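PDB 3CTP: periplasmic binding protein/LacI transcriptional regulator from Alkaliphilus metalliredigens, which binds D-xylulofuranose in the cleft between its two sugar-binding lobes and probably acts as a sugar-responsive, DNA-binding repressor of the LacI family. Local coordinates for residues F210-F214 / F238-A242. Residues are numbered along the deposited sequence; the frame is centred on the assembly and turned at random.
Sequences FQHDF and FNDIA. With XLF (beta-D-xylulofuranose), chain C.
The side chains of Asn239 and Asp213 cross at about a right angle, amide and carboxylate planes 48° apart, and Asn239 ND2 donates to Asp213 OD1 at 2.9 Å. The acceptor lies almost in the amide plane, whereas the amide comes in from above the carboxylate plane. Phe214 N donates to Asp213 OD1 from the opposite face, so one carboxylate oxygen is gripped by two N-H groups. Asp213 OD2 turns to Arg124 in a salt bridge and to Asn72 in a hydrogen bond. The other hydrogen of Asn239 ND2 reaches the ring oxygen O5 of the sugar at 3.1 Å, a nearly straight bond (168°). Asn239 is the N-cap of helix 240-252, its OD1 accepting from Ala242 N at 2.8 Å; with chi1 at 69°, CG sits between N and C, which brings OD1 back to the first turn and leaves ND2 facing Asp213 and the sugar. A leucine in place of Asn239 would probably cost sugar O5 and Asp213 OD1 the bond each receives from ND2, and leave Ala242 N without its cap. Beside these polar bonds, Ile241 CG1 sits over one face of the Phe214 ring, 3.9 Å from its centroid, a CH-pi contact; Phe270 of the second subunit also meets that ring. Phe210 CD2 touches the edge of Phe238 at CE2 (3.7 Å), near that ring's plane, the side chains crossing at about a right angle. The segments follow parallel strands 206-209 and 234-237; Asn239 binds the sugar and Asp213 backs it from the second shell, as at the interlobe cleft of the periplasmic-binding-protein fold in LacI-family regulators.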
ATOM      1  N   PHE A 210      -7.609   4.534  18.700  1.00  9.19           N
ATOM      2  CA  PHE A 210      -7.762   5.177  17.394  1.00  9.08           C
ATOM      3  C   PHE A 210      -9.073   4.705  16.802  1.00 10.70           C
ATOM      4  O   PHE A 210      -9.460   3.543  17.008  1.00 12.28           O
ATOM      5  CB  PHE A 210      -6.644   4.722  16.442  1.00  9.81           C
ATOM      6  CG  PHE A 210      -5.319   5.427  16.628  1.00  8.90           C
ATOM      7  CD1 PHE A 210      -5.027   6.167  17.763  1.00 11.49           C
ATOM      8  CD2 PHE A 210      -4.342   5.305  15.643  1.00 10.26           C
ATOM      9  CE1 PHE A 210      -3.797   6.816  17.905  1.00  9.48           C
ATOM     10  CE2 PHE A 210      -3.089   5.940  15.783  1.00  9.74           C
ATOM     11  CZ  PHE A 210      -2.822   6.689  16.915  1.00 10.03           C
ATOM     12  N   GLN A 211      -9.759   5.575  16.051  1.00  8.99           N
ATOM     13  CA  GLN A 211     -11.079   5.186  15.513  1.00 10.13           C
ATOM     14  C   GLN A 211     -11.041   4.654  14.103  1.00 10.34           C
ATOM     15  O   GLN A 211     -12.090   4.212  13.552  1.00 11.76           O
ATOM     16  CB  GLN A 211     -12.030   6.394  15.532  1.00 10.84           C
ATOM     17  CG  GLN A 211     -12.183   6.980  16.935  1.00 11.48           C
ATOM     18  CD  GLN A 211     -12.724   5.965  17.916  1.00 13.60           C
ATOM     19  OE1 GLN A 211     -13.781   5.371  17.680  1.00 18.19           O
ATOM     20  NE2 GLN A 211     -12.008   5.758  19.020  1.00 13.49           N
ATOM     21  N   HIS A 212      -9.855   4.700  13.495  1.00  9.87           N
ATOM     22  CA  HIS A 212      -9.693   4.252  12.115  1.00 10.33           C
ATOM     23  C   HIS A 212      -8.367   3.506  12.007  1.00  9.30           C
ATOM     24  O   HIS A 212      -7.443   3.768  12.776  1.00 10.15           O
ATOM     25  CB  HIS A 212      -9.599   5.452  11.157  1.00 12.00           C
ATOM     26  CG  HIS A 212     -10.791   6.351  11.204  1.00 16.16           C
ATOM     27  ND1 HIS A 212     -10.877   7.425  12.066  1.00 16.00           N
ATOM     28  CD2 HIS A 212     -11.945   6.337  10.497  1.00 19.38           C
ATOM     29  CE1 HIS A 212     -12.037   8.038  11.887  1.00 18.36           C
ATOM     30  NE2 HIS A 212     -12.704   7.402  10.936  1.00 17.58           N
ATOM     31  N   ASP A 213      -8.290   2.605  11.034  1.00  8.83           N
ATOM     32  CA  ASP A 213      -6.993   2.090  10.589  1.00  9.19           C
ATOM     33  C   ASP A 213      -6.286   3.243   9.872  1.00 11.25           C
ATOM     34  O   ASP A 213      -6.841   4.340   9.685  1.00 10.87           O
ATOM     35  CB  ASP A 213      -7.244   0.907   9.628  1.00  9.00           C
ATOM     36  CG  ASP A 213      -6.026   0.032   9.400  1.00  9.29           C
ATOM     37  OD1 ASP A 213      -4.947   0.303   9.972  1.00  9.83           O
ATOM     38  OD2 ASP A 213      -6.185  -0.961   8.651  1.00  9.73           O
ATOM     39  N   PHE A 214      -5.060   3.000   9.437  1.00 11.00           N
ATOM     40  CA  PHE A 214      -4.304   4.054   8.738  1.00 10.97           C
ATOM     41  C   PHE A 214      -5.083   4.706   7.602  1.00 11.10           C
ATOM     42  O   PHE A 214      -5.712   4.038   6.752  1.00 11.40           O
ATOM     43  CB  PHE A 214      -3.021   3.460   8.129  1.00 11.66           C
ATOM     44  CG  PHE A 214      -2.195   4.476   7.381  1.00 11.63           C
ATOM     45  CD1 PHE A 214      -1.502   5.448   8.086  1.00 10.25           C
ATOM     46  CD2 PHE A 214      -2.120   4.462   5.995  1.00 14.40           C
ATOM     47  CE1 PHE A 214      -0.736   6.436   7.404  1.00 12.75           C
ATOM     48  CE2 PHE A 214      -1.336   5.438   5.314  1.00 13.21           C
ATOM     49  CZ  PHE A 214      -0.661   6.406   6.020  1.00 13.34           C
ATOM     50  N   PHE A 238      -1.527  -1.148  17.766  1.00  7.32           N
ATOM     51  CA  PHE A 238      -2.352  -2.250  17.255  1.00  7.64           C
ATOM     52  C   PHE A 238      -1.945  -2.812  15.904  1.00  8.14           C
ATOM     53  O   PHE A 238      -2.309  -3.953  15.588  1.00  8.86           O
ATOM     54  CB  PHE A 238      -3.848  -1.860  17.244  1.00  7.82           C
ATOM     55  CG  PHE A 238      -4.196  -0.765  16.251  1.00  6.99           C
ATOM     56  CD1 PHE A 238      -4.652  -1.091  14.971  1.00  7.91           C
ATOM     57  CD2 PHE A 238      -4.136   0.575  16.618  1.00  8.09           C
ATOM     58  CE1 PHE A 238      -4.981  -0.081  14.092  1.00  7.59           C
ATOM     59  CE2 PHE A 238      -4.482   1.588  15.741  1.00  7.37           C
ATOM     60  CZ  PHE A 238      -4.911   1.253  14.473  1.00  9.57           C
ATOM     61  N   ASN A 239      -1.257  -2.036  15.064  1.00  6.99           N
ATOM     62  CA  ASN A 239      -0.660  -2.643  13.871  1.00  5.96           C
ATOM     63  C   ASN A 239       0.556  -1.885  13.424  1.00  7.64           C
ATOM     64  O   ASN A 239       0.898  -0.852  14.010  1.00  8.81           O
ATOM     65  CB  ASN A 239      -1.683  -2.857  12.728  1.00  7.00           C
ATOM     66  CG  ASN A 239      -2.155  -1.577  12.107  1.00  8.04           C
ATOM     67  OD1 ASN A 239      -1.533  -0.540  12.266  1.00 10.00           O
ATOM     68  ND2 ASN A 239      -3.289  -1.638  11.375  1.00  8.00           N
ATOM     69  N   ASP A 240       1.278  -2.452  12.460  1.00  8.05           N
ATOM     70  CA  ASP A 240       2.566  -1.886  12.088  1.00  7.17           C
ATOM     71  C   ASP A 240       2.444  -0.530  11.403  1.00  8.37           C
ATOM     72  O   ASP A 240       3.273   0.344  11.631  1.00  8.79           O
ATOM     73  CB  ASP A 240       3.366  -2.825  11.169  1.00  8.10           C
ATOM     74  CG  ASP A 240       3.872  -4.062  11.883  1.00  9.23           C
ATOM     75  OD1 ASP A 240       3.858  -4.116  13.132  1.00  8.96           O
ATOM     76  OD2 ASP A 240       4.315  -4.993  11.161  1.00 10.87           O
ATOM     77  N   ILE A 241       1.437  -0.365  10.545  1.00  8.42           N
ATOM     78  CA  ILE A 241       1.308   0.939   9.851  1.00  7.98           C
ATOM     79  C   ILE A 241       0.928   2.050  10.845  1.00  8.76           C
ATOM     80  O   ILE A 241       1.458   3.169  10.769  1.00  8.70           O
ATOM     81  CB  ILE A 241       0.366   0.842   8.606  1.00  9.62           C
ATOM     82  CG1 ILE A 241       0.354   2.162   7.829  1.00 11.73           C
ATOM     83  CG2 ILE A 241      -1.016   0.385   9.004  1.00 10.52           C
ATOM     84  CD1 ILE A 241       1.691   2.473   7.180  1.00 10.79           C
ATOM     85  N   ALA A 242       0.059   1.751  11.810  1.00  8.15           N
ATOM     86  CA  ALA A 242      -0.214   2.744  12.858  1.00  7.27           C
ATOM     87  C   ALA A 242       1.063   3.003  13.681  1.00  7.65           C
ATOM     88  O   ALA A 242       1.370   4.132  14.066  1.00  9.83           O
ATOM     89  CB  ALA A 242      -1.353   2.243  13.755  1.00  8.58           C
TER
HETATM   90  O4  XLF C 401      -7.802  -5.762  11.894  1.00 10.69           O
HETATM   91  C4  XLF C 401      -6.409  -5.847  12.205  1.00  9.94           C
HETATM   92  C5  XLF C 401      -5.902  -4.429  12.426  1.00  7.80           C
HETATM   93  O5  XLF C 401      -5.090  -4.119  11.289  1.00  8.98           O
HETATM   94  C3  XLF C 401      -5.618  -6.352  11.009  1.00  9.19           C
HETATM   95  O3  XLF C 401      -5.149  -7.692  11.209  1.00  9.46           O
HETATM   96  C2  XLF C 401      -4.483  -5.366  10.962  1.00  9.00           C
HETATM   97  O2  XLF C 401      -3.487  -5.680  11.957  1.00  8.32           O
HETATM   98  C1  XLF C 401      -3.854  -5.259   9.588  1.00  6.89           C
HETATM   99  O1  XLF C 401      -2.869  -4.214   9.599  1.00 10.36           O